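Long-range contacts in glutathione S-transferase omega-like 2 (Saccharomyces cerevisiae, PDB 5LKB), which acts as a glutathione-dependent '1-Cys' thiol transferase that reduces dehydroascorbate and dimethylarsinic acid, and reacts with glutathionyl-(hydro)quinones: residues A[48-52]-A[174-178]; A[208-212]-A[284-290]; A[55-60]-A[194-199]; A[36-41]-A[160-166]; A[16-20]-A[152-157]. All coordinates share one frame; numbering follows the deposited sequence.

Contact 1 of 5, residues A[48-52]-A[174-178]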
# COMPACT_ATOMS: atom_id res chain seq x y z
N TRP A 48 14.70 12.09 10.06
CA TRP A 48 15.51 12.61 11.17
C TRP A 48 16.32 13.80 10.68
O TRP A 48 16.30 14.89 11.29
CB TRP A 48 16.38 11.44 11.69
CG TRP A 48 15.66 10.13 11.92
CD1 TRP A 48 15.69 9.05 11.09
CD2 TRP A 48 14.69 9.82 12.94
NE1 TRP A 48 14.83 8.08 11.53
CE2 TRP A 48 14.23 8.51 12.68
CE3 TRP A 48 14.21 10.48 14.07
CZ2 TRP A 48 13.32 7.87 13.50
CZ3 TRP A 48 13.33 9.85 14.89
CH2 TRP A 48 12.88 8.54 14.60
N ALA A 49 17.04 13.61 9.57
CA ALA A 49 17.78 14.71 8.96
C ALA A 49 16.85 15.83 8.52
O ALA A 49 17.19 17.01 8.58
CB ALA A 49 18.61 14.18 7.80
N HIS A 50 15.65 15.48 8.05
CA HIS A 50 14.71 16.48 7.60
C HIS A 50 14.40 17.47 8.74
O HIS A 50 14.20 18.62 8.51
CB HIS A 50 13.46 15.79 7.01
CG HIS A 50 12.54 16.69 6.24
ND1 HIS A 50 11.38 16.21 5.63
CD2 HIS A 50 12.64 18.00 5.90
CE1 HIS A 50 10.81 17.20 4.98
NE2 HIS A 50 11.56 18.30 5.12
N ARG A 51 14.34 16.99 9.99
CA ARG A 51 14.08 17.88 11.11
C ARG A 51 15.06 19.00 11.12
O ARG A 51 14.68 20.14 11.37
CB ARG A 51 14.23 17.13 12.44
CG ARG A 51 13.31 15.91 12.69
CD ARG A 51 13.87 15.17 13.88
NE ARG A 51 12.89 14.30 14.50
CZ ARG A 51 13.08 13.68 15.65
NH1 ARG A 51 14.23 13.90 16.31
NH2 ARG A 51 12.14 12.91 16.14
N THR A 52 16.31 18.69 10.83
CA THR A 52 17.37 19.69 10.93
C THR A 52 17.31 20.68 9.78
O THR A 52 17.67 21.85 9.97
CB THR A 52 18.75 19.03 11.05
OG1 THR A 52 19.20 18.43 9.85
CG2 THR A 52 18.78 17.98 12.12
N SER A 174 19.47 13.87 15.85
CA SER A 174 18.65 14.93 15.27
C SER A 174 17.89 15.71 16.35
O SER A 174 17.60 16.90 16.18
CB SER A 174 17.67 14.36 14.21
OG SER A 174 16.66 13.54 14.80
N SER A 175 17.49 15.05 17.45
CA SER A 175 16.68 15.72 18.45
C SER A 175 17.51 16.79 19.17
O SER A 175 16.92 17.75 19.68
CB SER A 175 16.15 14.72 19.48
OG SER A 175 17.18 14.10 20.25
N GLU A 176 18.85 16.62 19.18
CA GLU A 176 19.74 17.57 19.86
C GLU A 176 20.20 18.61 18.86
O GLU A 176 20.33 19.79 19.20
CB GLU A 176 20.92 16.84 20.48
CG GLU A 176 20.47 16.06 21.73
CD GLU A 176 21.51 15.09 22.27
OE1 GLU A 176 22.59 14.89 21.67
OE2 GLU A 176 21.26 14.46 23.32
N ILE A 177 20.49 18.20 17.62
CA ILE A 177 20.86 19.21 16.61
C ILE A 177 19.80 20.29 16.51
O ILE A 177 20.11 21.48 16.42
CB ILE A 177 21.16 18.54 15.24
CG1 ILE A 177 22.40 17.66 15.31
CG2 ILE A 177 21.27 19.58 14.11
CD1 ILE A 177 22.52 16.67 14.10
N ILE A 178 18.51 19.92 16.52
CA ILE A 178 17.49 20.96 16.41
C ILE A 178 17.41 21.86 17.65
O ILE A 178 16.97 23.01 17.55
CB ILE A 178 16.13 20.32 16.00
CG1 ILE A 178 15.60 19.40 17.11
CG2 ILE A 178 16.26 19.69 14.64
CD1 ILE A 178 14.27 18.67 16.68
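S174 sets its CB 3.3 Å from the carbonyl oxygen W48 O, and from this close point two helices run side by side. The axes of segments 48-52 and 174-178 are 8.8 Å apart and practically parallel. The dense part of the contact lies further along. There T52 turns its methyl CG2 to CG2 of I177 at 3.6 Å, the two branched side chains crossing obliquely, while CG2 of I178 rests against T52 and the R51 carbonyl. The T52 hydroxyl serves its own helix: with chi1 at 72°, OG1 donates to a lone pair of A49 O at 2.8 Å, which fixes the rotation that leaves the methyl to the neighbour.

R51 joins this dense part to the looser one. Its extended chain carries CD to 3.4 Å from S174 OG, and NH1 gives that same oxygen a weak, strongly bent bond of 2.9 Å. CE3 of W48 lies over the centre of one guanidinium face, and S175 N lies at the edge. With a leucine in place of R51, S174 would lose this donor and the W48 ring would probably lose the flat group packed against it. W48 and S175 belong to the partly exposed side, where contact is thin; S175 OG is taken by E173, and S174 OG also binds a glycerol molecule.

The pair is characteristic of the thioredoxin-like domain of glutathione transferases: one helix follows the nucleophile C46, and the other starts at the glutathione-binding S174.

Contact 2 of 5, residues A[208-212]-A[284-290]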
# COMPACT_ATOMS: atom_id res chain seq x y z
N ILE A 208 5.85 20.11 25.01
CA ILE A 208 6.63 19.66 23.85
C ILE A 208 7.39 18.39 24.15
O ILE A 208 7.39 17.43 23.37
CB ILE A 208 7.58 20.77 23.35
CG1 ILE A 208 6.80 21.91 22.72
CG2 ILE A 208 8.65 20.23 22.43
CD1 ILE A 208 7.58 23.19 22.51
N ASP A 209 8.09 18.33 25.28
CA ASP A 209 8.85 17.14 25.58
C ASP A 209 7.95 15.91 25.76
O ASP A 209 8.31 14.81 25.35
CB ASP A 209 9.69 17.33 26.84
CG ASP A 209 10.90 18.17 26.59
OD1 ASP A 209 11.35 18.32 25.44
OD2 ASP A 209 11.41 18.79 27.57
N ASP A 210 6.80 16.08 26.42
CA ASP A 210 5.92 14.94 26.68
C ASP A 210 5.30 14.45 25.38
O ASP A 210 5.23 13.24 25.17
CB ASP A 210 4.83 15.33 27.67
CG ASP A 210 5.36 15.56 29.09
OD1 ASP A 210 6.52 15.18 29.39
OD2 ASP A 210 4.56 16.10 29.90
N PHE A 211 4.84 15.36 24.52
CA PHE A 211 4.31 14.97 23.20
C PHE A 211 5.41 14.27 22.40
O PHE A 211 5.19 13.18 21.84
CB PHE A 211 3.83 16.23 22.50
CG PHE A 211 3.13 16.02 21.19
CD1 PHE A 211 1.79 15.72 21.17
CD2 PHE A 211 3.79 16.27 19.99
CE1 PHE A 211 1.11 15.54 19.95
CE2 PHE A 211 3.15 16.11 18.76
CZ PHE A 211 1.81 15.76 18.73
N ASN A 212 6.57 14.89 22.30
CA ASN A 212 7.71 14.33 21.57
C ASN A 212 8.03 12.92 22.01
O ASN A 212 8.39 12.07 21.19
CB ASN A 212 9.00 15.16 21.79
CG ASN A 212 9.10 16.42 20.94
OD1 ASN A 212 8.24 16.76 20.10
ND2 ASN A 212 10.17 17.18 21.22
N THR A 284 5.94 24.94 16.82
CA THR A 284 6.99 24.47 17.68
C THR A 284 7.71 23.28 17.08
O THR A 284 7.28 22.68 16.06
CB THR A 284 6.49 24.08 19.08
OG1 THR A 284 5.88 22.77 19.03
CG2 THR A 284 5.53 25.14 19.67
N GLU A 285 8.79 22.92 17.75
CA GLU A 285 9.55 21.72 17.45
C GLU A 285 8.67 20.46 17.39
O GLU A 285 8.98 19.52 16.64
CB GLU A 285 10.57 21.52 18.57
CG GLU A 285 11.36 20.29 18.47
CD GLU A 285 12.29 20.13 19.67
OE1 GLU A 285 12.03 19.27 20.54
OE2 GLU A 285 13.31 20.86 19.71
N ALA A 286 7.62 20.41 18.22
CA ALA A 286 6.74 19.24 18.21
C ALA A 286 6.13 19.06 16.84
O ALA A 286 5.99 17.93 16.35
CB ALA A 286 5.62 19.40 19.24
N ASP A 287 5.74 20.18 16.19
CA ASP A 287 5.20 20.09 14.83
C ASP A 287 6.26 19.59 13.85
O ASP A 287 5.96 18.77 12.94
CB ASP A 287 4.68 21.42 14.35
CG ASP A 287 3.59 21.94 15.21
OD1 ASP A 287 2.52 21.35 15.30
OD2 ASP A 287 3.80 23.03 15.83
N ILE A 288 7.46 20.09 13.97
CA ILE A 288 8.54 19.73 13.07
C ILE A 288 8.79 18.23 13.14
O ILE A 288 8.88 17.55 12.11
CB ILE A 288 9.80 20.57 13.37
CG1 ILE A 288 9.50 22.04 13.05
CG2 ILE A 288 11.01 20.04 12.59
CD1 ILE A 288 10.57 23.01 13.48
N ARG A 289 8.91 17.70 14.34
CA ARG A 289 9.24 16.31 14.53
C ARG A 289 8.12 15.42 14.02
O ARG A 289 8.40 14.41 13.38
CB ARG A 289 9.57 16.02 15.99
CG ARG A 289 10.95 16.61 16.44
CD ARG A 289 11.03 16.56 18.01
NE ARG A 289 10.77 15.22 18.50
CZ ARG A 289 11.50 14.50 19.31
NH1 ARG A 289 12.64 14.97 19.82
NH2 ARG A 289 11.07 13.28 19.66
N LEU A 290 6.86 15.80 14.25
CA LEU A 290 5.75 14.97 13.74
C LEU A 290 5.70 15.07 12.23
O LEU A 290 5.43 14.05 11.55
CB LEU A 290 4.43 15.43 14.33
CG LEU A 290 3.17 14.68 13.85
CD1 LEU A 290 3.28 13.24 14.22
CD2 LEU A 290 1.93 15.27 14.45
O HOH W 1 8.48 13.58 18.05
O HOH W 2 6.58 15.65 18.10
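N212, the residue most covered here, lays its amide flat on the guanidinium group of R289, the two planes 8° apart. The overlap is displaced toward the rim, with N212 CG 3.2 Å from R289 NE. A bend in the arginine chain (chi3 54°) brings the guanidinium group round beneath the amide. ND2 donates, nearly in the amide plane, to the anti lone pair of E285 OE1 at 2.9 Å; at the other end OD1 accepts from a water, 2.8 Å away, that also donates to A286 O. The flip of the amide is thereby defined. E285 in turn is anchored by a salt bridge from OE2 to R179, and R289 NE gives its hydrogen to a second water.

I208 works at the start of the other helix. Its CD1 meets CB of T284 tip to tip at 3.7 Å, and its CG2 lies beside the E285 carboxylate. T284 is the N-cap: OG1 accepts from A286 N while D287 OD2 takes T284 N at 3.0 Å, the reciprocal capping box known at this helix in glutathione transferases.

A286 CB faces the other helix and takes F211 CD2 at 3.7 Å, and further out the ring turns an edge to CD2 of L290.

Here the segments of helices 205-220 and 285-304 run nearly parallel, 15° apart, inside the all-helical domain. I288, on the latter, packs against helix 47-58, whereas E285 and R289 touch helix 174-182, both of the thioredoxin-like domain.

Contact 3 of 5, residues A[55-60]-A[194-199]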
# COMPACT_ATOMS: atom_id res chain seq x y z
N THR A 55 14.49 23.17 10.61
CA THR A 55 14.88 24.05 11.71
C THR A 55 15.95 25.03 11.25
O THR A 55 15.87 26.22 11.58
CB THR A 55 15.36 23.19 12.88
OG1 THR A 55 14.33 22.29 13.32
CG2 THR A 55 15.67 24.07 14.10
N ARG A 56 16.92 24.57 10.46
CA ARG A 56 17.90 25.46 9.86
C ARG A 56 17.24 26.60 9.08
O ARG A 56 17.67 27.76 9.15
CB ARG A 56 18.91 24.66 9.02
CG ARG A 56 19.86 25.50 8.15
CD ARG A 56 20.85 24.59 7.55
NE ARG A 56 21.64 25.16 6.46
CZ ARG A 56 21.41 25.08 5.15
NH1 ARG A 56 20.34 24.43 4.65
NH2 ARG A 56 22.29 25.58 4.30
N ALA A 57 16.23 26.29 8.29
CA ALA A 57 15.54 27.35 7.55
C ALA A 57 14.78 28.29 8.48
O ALA A 57 14.89 29.52 8.32
CB ALA A 57 14.59 26.74 6.53
N LEU A 58 14.00 27.76 9.40
CA LEU A 58 13.11 28.56 10.24
C LEU A 58 13.93 29.50 11.11
O LEU A 58 13.50 30.62 11.43
CB LEU A 58 12.24 27.66 11.13
CG LEU A 58 11.07 26.92 10.43
CD1 LEU A 58 10.40 25.95 11.41
CD2 LEU A 58 10.03 27.84 9.92
N LYS A 59 15.11 29.05 11.52
CA LYS A 59 15.94 29.88 12.39
C LYS A 59 16.89 30.77 11.59
O LYS A 59 17.72 31.46 12.21
CB LYS A 59 16.68 29.01 13.39
CG LYS A 59 15.78 28.44 14.54
CD LYS A 59 15.20 29.52 15.41
CE LYS A 59 16.22 29.94 16.44
NZ LYS A 59 16.08 31.43 16.82
N GLY A 60 16.78 30.78 10.25
CA GLY A 60 17.57 31.72 9.45
C GLY A 60 19.05 31.45 9.38
O GLY A 60 19.85 32.40 9.36
N HIS A 194 14.57 36.22 12.80
CA HIS A 194 14.90 34.82 13.06
C HIS A 194 15.41 34.59 14.48
O HIS A 194 15.09 33.57 15.12
CB HIS A 194 15.93 34.39 12.02
CG HIS A 194 15.36 34.25 10.64
ND1 HIS A 194 15.73 35.07 9.60
CD2 HIS A 194 14.45 33.39 10.14
CE1 HIS A 194 15.08 34.72 8.51
NE2 HIS A 194 14.29 33.69 8.80
N LYS A 195 16.21 35.52 15.01
CA LYS A 195 16.67 35.44 16.39
C LYS A 195 15.51 35.23 17.37
O LYS A 195 15.61 34.41 18.30
CB LYS A 195 17.40 36.74 16.72
CG LYS A 195 18.25 36.65 17.93
CD LYS A 195 19.13 37.93 18.03
CE LYS A 195 19.78 38.08 19.37
NZ LYS A 195 20.97 39.00 19.26
N LYS A 196 14.42 35.98 17.19
CA LYS A 196 13.28 35.92 18.10
C LYS A 196 12.46 34.65 17.94
O LYS A 196 11.76 34.24 18.87
CB LYS A 196 12.35 37.12 17.88
N THR A 197 12.49 34.01 16.76
CA THR A 197 11.76 32.77 16.60
C THR A 197 12.26 31.78 17.66
O THR A 197 13.47 31.63 17.86
CB THR A 197 12.00 32.22 15.20
OG1 THR A 197 11.40 33.07 14.22
CG2 THR A 197 11.39 30.90 15.04
N ASP A 198 11.31 31.15 18.36
CA ASP A 198 11.63 30.15 19.38
C ASP A 198 10.73 28.93 19.20
O ASP A 198 9.52 28.98 19.49
CB ASP A 198 11.45 30.75 20.79
CG ASP A 198 12.04 29.88 21.87
OD1 ASP A 198 12.43 28.68 21.63
OD2 ASP A 198 12.15 30.37 23.03
N LEU A 199 11.34 27.83 18.82
CA LEU A 199 10.62 26.58 18.55
C LEU A 199 10.38 25.77 19.81
O LEU A 199 9.64 24.78 19.79
CB LEU A 199 11.39 25.81 17.48
CG LEU A 199 11.41 26.50 16.11
CD1 LEU A 199 12.43 25.87 15.22
CD2 LEU A 199 10.07 26.46 15.46
O HOH W 3 10.94 31.89 11.30
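K59 curls its side chain back across the gap and gives NZ to two backbone carbonyls, T197 O at 2.8 Å and H194 O at 2.9 Å. Successive bends, chi2 -63° and chi3 -82°, turn the ammonium group toward the end of helix 192-196, where T197 and H194 expose their oxygens to it. An alanine here would leave both carbonyls without this donor, and the turn from H194 to T197 is likely to lose this polar tie to the neighbouring helix. Beside it, the face of the H194 ring lies over G60, whose CA stands 3.6 Å from the ring centroid in a CH-pi contact.

G60 is the C-prime residue of the Schellman motif that ends helix 47-58, with positive phi at G60, L61 N bonded to R56 O and G60 N to A57 O. L58 O, left at the helix end, lies by the ring edge, 3.2 Å from H194 CD2, and accepts from a water 2.9 Å away that also contacts T197 OG1.

Farther in, L199 bridges T55 and L58: CD1 slides past T55 CG2 at 3.9 Å, and CD2 meets L58 CD1. Helix 285-304 backs these leucines through I288, and N182 holds L199 N.

Contact 4 of 5, residues A[36-41]-A[160-166]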
# COMPACT_ATOMS: atom_id res chain seq x y z
N GLY A 36 30.61 30.10 8.95
CA GLY A 36 31.62 29.44 8.18
C GLY A 36 32.35 28.29 8.83
O GLY A 36 33.37 27.84 8.28
N ARG A 37 31.91 27.81 9.98
CA ARG A 37 32.67 26.81 10.72
C ARG A 37 31.99 25.44 10.72
O ARG A 37 32.67 24.40 10.73
CB ARG A 37 32.90 27.26 12.19
CG ARG A 37 33.61 26.21 13.03
CD ARG A 37 34.03 26.75 14.40
NE ARG A 37 34.56 25.63 15.12
CZ ARG A 37 35.05 25.68 16.37
NH1 ARG A 37 35.02 26.83 17.04
NH2 ARG A 37 35.52 24.58 16.95
N TYR A 38 30.66 25.42 10.83
CA TYR A 38 29.91 24.16 10.93
C TYR A 38 29.17 23.84 9.64
O TYR A 38 28.80 24.73 8.87
CB TYR A 38 28.96 24.23 12.13
CG TYR A 38 29.70 24.52 13.45
CD1 TYR A 38 30.33 23.52 14.16
CD2 TYR A 38 29.73 25.79 13.94
CE1 TYR A 38 31.04 23.79 15.33
CE2 TYR A 38 30.44 26.08 15.09
CZ TYR A 38 31.05 25.06 15.80
OH TYR A 38 31.78 25.28 17.00
N TRP A 39 28.91 22.55 9.46
CA TRP A 39 28.31 22.03 8.25
C TRP A 39 27.28 20.98 8.66
O TRP A 39 27.40 20.31 9.68
CB TRP A 39 29.34 21.34 7.35
CG TRP A 39 29.03 21.52 5.89
CD1 TRP A 39 28.51 20.62 5.03
CD2 TRP A 39 29.25 22.71 5.14
NE1 TRP A 39 28.37 21.18 3.78
CE2 TRP A 39 28.85 22.47 3.83
CE3 TRP A 39 29.77 23.95 5.46
CZ2 TRP A 39 28.96 23.43 2.84
CZ3 TRP A 39 29.86 24.88 4.51
CH2 TRP A 39 29.45 24.63 3.20
N LEU A 40 26.23 20.88 7.87
CA LEU A 40 25.13 19.96 8.12
C LEU A 40 25.07 19.03 6.92
O LEU A 40 24.71 19.46 5.81
CB LEU A 40 23.83 20.76 8.32
CG LEU A 40 22.62 19.89 8.65
CD1 LEU A 40 22.87 19.19 10.05
CD2 LEU A 40 21.38 20.72 8.70
N TYR A 41 25.38 17.73 7.14
CA TYR A 41 25.30 16.71 6.10
C TYR A 41 24.02 15.90 6.32
O TYR A 41 23.78 15.41 7.42
CB TYR A 41 26.49 15.74 6.18
CG TYR A 41 27.85 16.38 5.87
CD1 TYR A 41 28.28 16.49 4.55
CD2 TYR A 41 28.68 16.86 6.88
CE1 TYR A 41 29.50 17.07 4.24
CE2 TYR A 41 29.90 17.42 6.57
CZ TYR A 41 30.32 17.49 5.27
OH TYR A 41 31.55 18.07 4.99
N VAL A 160 24.47 14.68 10.18
CA VAL A 160 25.74 14.94 10.85
C VAL A 160 25.95 16.44 10.93
O VAL A 160 25.93 17.12 9.90
CB VAL A 160 26.89 14.25 10.11
CG1 VAL A 160 28.24 14.71 10.69
CG2 VAL A 160 26.78 12.72 10.21
N LEU A 161 26.18 16.94 12.15
CA LEU A 161 26.59 18.33 12.37
C LEU A 161 28.10 18.34 12.63
O LEU A 161 28.58 17.70 13.58
CB LEU A 161 25.81 18.95 13.52
CG LEU A 161 26.20 20.38 13.88
CD1 LEU A 161 25.86 21.34 12.73
CD2 LEU A 161 25.51 20.80 15.16
N TRP A 162 28.84 18.91 11.70
CA TRP A 162 30.30 18.76 11.51
C TRP A 162 31.00 20.07 11.83
O TRP A 162 30.52 21.14 11.45
CB TRP A 162 30.58 18.47 10.05
CG TRP A 162 32.07 18.26 9.68
CD1 TRP A 162 32.89 19.14 9.00
CD2 TRP A 162 32.87 17.09 9.91
NE1 TRP A 162 34.10 18.56 8.77
CE2 TRP A 162 34.16 17.34 9.36
CE3 TRP A 162 32.64 15.88 10.54
CZ2 TRP A 162 35.18 16.38 9.39
CZ3 TRP A 162 33.68 14.93 10.58
CH2 TRP A 162 34.94 15.22 10.04
N ASP A 163 32.17 19.96 12.51
CA ASP A 163 33.02 21.11 12.79
C ASP A 163 34.21 21.10 11.86
O ASP A 163 35.03 20.18 11.93
CB ASP A 163 33.52 21.08 14.24
CG ASP A 163 34.48 22.22 14.51
OD1 ASP A 163 34.31 23.25 13.86
OD2 ASP A 163 35.35 22.04 15.41
N LEU A 164 34.29 22.12 11.00
CA LEU A 164 35.42 22.24 10.07
C LEU A 164 36.74 22.54 10.76
O LEU A 164 37.79 22.19 10.23
CB LEU A 164 35.12 23.33 9.05
CG LEU A 164 33.99 23.02 8.04
CD1 LEU A 164 33.61 24.34 7.34
CD2 LEU A 164 34.38 21.92 7.04
N GLU A 165 36.71 23.10 11.96
CA GLU A 165 37.98 23.46 12.61
C GLU A 165 38.66 22.24 13.23
O GLU A 165 39.87 22.03 13.05
CB GLU A 165 37.70 24.53 13.65
CG GLU A 165 37.51 25.92 13.03
CD GLU A 165 37.57 27.06 14.05
OE1 GLU A 165 37.98 26.83 15.23
OE2 GLU A 165 37.19 28.18 13.65
N THR A 166 37.93 21.45 14.00
CA THR A 166 38.51 20.28 14.63
C THR A 166 38.34 19.02 13.77
O THR A 166 38.92 17.97 14.09
CB THR A 166 37.91 20.11 16.04
OG1 THR A 166 36.50 19.85 15.91
CG2 THR A 166 38.09 21.35 16.94
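Y41 drives the edge of its ring into the angle at the base of W162, CE2 lying 3.7 Å from W162 CB. The ring points toward the face of the indole's five-membered ring, in an offset edge-to-face pair with planes at 81°. W39 lays CD1 over one face of Y41, so one tryptophan covers a face of the tyrosine and the other meets its edge. The far ends of these rings are tied outward: Y41 OH to E133, W39 NE1 to S68 and W162 NE1 to Y136. L164 lays CD1 in the hollow by G36 O, 3.6 Å away, and near W39 CE3. On the opposite side of the sheet, L161 CD1 packs against Y38 CB at 4.3 Å.

Beneath this relief the antiparallel strands are joined by paired backbone bonds at W39-W162 and Y41-V160, prolonged by L164 N to R37 O at 2.8 Å. These are the two central strands of the thioredoxin-like sheet.

At the strand end R37 reaches out extended and grips D163 side-on in a salt bridge, NE to OD1 at 2.7 Å and NH2 to OD2 at 3.0 Å. Its guanidinium group is sandwiched: OE1 of E165 lies over one face, 3.3 Å from CZ, and the hydroxyl of Y38, bonded to K32 O, over the other. D163 also accepts from E165 N, as an Asx turn, and from T166 N, besides the T166 hydroxyl. Four N-H donors around one buried carboxylate would be expected to keep it ionised, and E165, acting on R37 through charge alone, should stabilise the arginine's positive charge.

Contact 5 of 5, residues A[16-20]-A[152-157]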
# COMPACT_ATOMS: atom_id res chain seq x y z
N GLN A 16 19.94 2.04 17.03
CA GLN A 16 21.14 2.32 17.82
C GLN A 16 21.07 3.70 18.47
O GLN A 16 20.48 4.64 17.94
CB GLN A 16 22.36 2.26 16.91
CG GLN A 16 22.57 3.46 15.95
CD GLN A 16 23.79 3.30 15.04
OE1 GLN A 16 24.23 2.17 14.75
NE2 GLN A 16 24.34 4.43 14.57
N VAL A 17 21.73 3.84 19.62
CA VAL A 17 21.86 5.14 20.26
C VAL A 17 22.95 5.91 19.51
O VAL A 17 24.03 5.36 19.20
CB VAL A 17 22.22 4.95 21.74
CG1 VAL A 17 22.55 6.26 22.38
CG2 VAL A 17 21.03 4.32 22.51
N SER A 18 22.67 7.17 19.21
CA SER A 18 23.66 8.01 18.55
C SER A 18 24.83 8.32 19.49
O SER A 18 24.63 8.62 20.67
CB SER A 18 23.04 9.33 18.16
OG SER A 18 21.95 9.11 17.30
N SER A 19 26.02 8.33 18.91
CA SER A 19 27.26 8.41 19.66
C SER A 19 27.79 9.81 19.84
O SER A 19 28.55 10.02 20.78
CB SER A 19 28.36 7.64 18.94
OG SER A 19 27.91 6.34 18.72
N PHE A 20 27.42 10.79 19.02
CA PHE A 20 28.02 12.13 19.08
C PHE A 20 26.96 13.06 19.65
O PHE A 20 25.95 13.35 19.00
CB PHE A 20 28.54 12.60 17.73
CG PHE A 20 29.61 11.73 17.17
CD1 PHE A 20 29.28 10.65 16.38
CD2 PHE A 20 30.95 11.97 17.46
CE1 PHE A 20 30.27 9.83 15.85
CE2 PHE A 20 31.94 11.14 16.96
CZ PHE A 20 31.59 10.06 16.15
N TYR A 152 35.38 4.24 15.36
CA TYR A 152 33.92 4.17 15.28
C TYR A 152 33.49 2.83 14.72
O TYR A 152 34.08 2.33 13.75
CB TYR A 152 33.40 5.30 14.39
CG TYR A 152 31.89 5.44 14.40
CD1 TYR A 152 31.22 5.99 15.50
CD2 TYR A 152 31.12 4.98 13.34
CE1 TYR A 152 29.80 6.11 15.51
CE2 TYR A 152 29.72 5.07 13.38
CZ TYR A 152 29.09 5.66 14.44
OH TYR A 152 27.73 5.74 14.48
N SER A 153 32.46 2.23 15.30
CA SER A 153 31.99 0.93 14.81
C SER A 153 30.49 0.75 15.03
O SER A 153 30.03 -0.27 15.54
CB SER A 153 32.78 -0.20 15.48
OG SER A 153 32.48 -0.21 16.85
N ALA A 154 29.71 1.76 14.65
CA ALA A 154 28.26 1.64 14.54
C ALA A 154 27.87 2.06 13.12
O ALA A 154 28.72 2.20 12.24
CB ALA A 154 27.58 2.48 15.61
N ARG A 155 26.56 2.24 12.90
CA ARG A 155 26.07 2.70 11.60
C ARG A 155 26.38 4.17 11.38
O ARG A 155 26.32 4.98 12.30
CB ARG A 155 24.58 2.46 11.50
CG ARG A 155 24.22 0.95 11.51
CD ARG A 155 22.77 0.71 11.78
NE ARG A 155 21.91 1.16 10.69
CZ ARG A 155 21.36 0.37 9.75
NH1 ARG A 155 21.61 -0.94 9.74
NH2 ARG A 155 20.57 0.89 8.81
N PHE A 156 26.64 4.49 10.10
CA PHE A 156 27.09 5.80 9.67
C PHE A 156 25.86 6.64 9.29
O PHE A 156 25.53 6.82 8.11
CB PHE A 156 28.03 5.67 8.49
CG PHE A 156 29.12 4.68 8.69
CD1 PHE A 156 30.11 4.93 9.62
CD2 PHE A 156 29.19 3.53 7.95
CE1 PHE A 156 31.11 4.01 9.82
CE2 PHE A 156 30.21 2.62 8.14
CZ PHE A 156 31.19 2.88 9.07
N THR A 157 25.16 7.14 10.30
CA THR A 157 23.83 7.71 10.10
C THR A 157 23.89 9.17 9.71
O THR A 157 24.89 9.87 9.93
CB THR A 157 23.00 7.59 11.38
OG1 THR A 157 23.74 8.13 12.50
CG2 THR A 157 22.66 6.14 11.69
O HOH W 4 23.43 7.01 15.04
O HOH W 5 26.01 7.22 16.17
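The Y152 ring is met on one face by its own chain, A154 N standing 3.5 Å above the plane toward the rim, and at its edge by S19, whose OG is 3.7 Å from Y152 CE1. The F20 side chain crosses that of Y152 at a slant, the ring planes 29° apart and slid so far that they hardly overlap; their closest carbons, F20 CE1 and Y152 CE1, are 3.8 Å apart. A water in the plane of the tyrosine ring donates to its hydroxyl and takes the hydrogen of S19 N.

A second flat group that carries the contact is the amide of Q16, which binds both backbone groups of R155. OE1 receives R155 N at 3.0 Å on an in-plane lone pair, and NE2 donates to R155 O at 3.1 Å, a two-point grip. The chain is extended beyond CG, with chi1 at 75°, which carries the amide across to R155. NE2 also donates to a second water, 2.8 Å away, that donates to T157 OG1. R155 O has a further donor, Y152 OH at 2.7 Å, arriving from the opposite face of the carbonyl plane. Q16 and Y152 therefore hold glutathione-binding R155 by its main chain, which is consistent with its side chain being left for the glutathione site; a glycerol molecule lies beside it.

The loop 152-157 links helix 141-148 to strand 160-163, with Y152 against Y145 and T157 O bonded to that tyrosine's hydroxyl; F20 packs on S148 of the same helix and pairs by backbone with N172, just after strand 168-171.

Contact 1 is the middle of the set and touches contacts 2, 3 and 4. Contact 4 supplies the sheet beneath it, L40 CD2 lying 3.4 Å from T52 OG1, and contact 3 is the far end of the same helix 47-58. Contact 2 brings in the helical domain: R289 NH1 reaches S175 CB at 3.5 Å, while E285 N probably bonds L199 O of contact 3 at 2.9 Å. Glutathione-binding residues lie in contact 1 (S174) and contact 5 (R155), whose centres are about 15 Å apart, and each touches a glycerol molecule. Contact 3 stands farther off, the T55 side chain about 9 Å from that of S174.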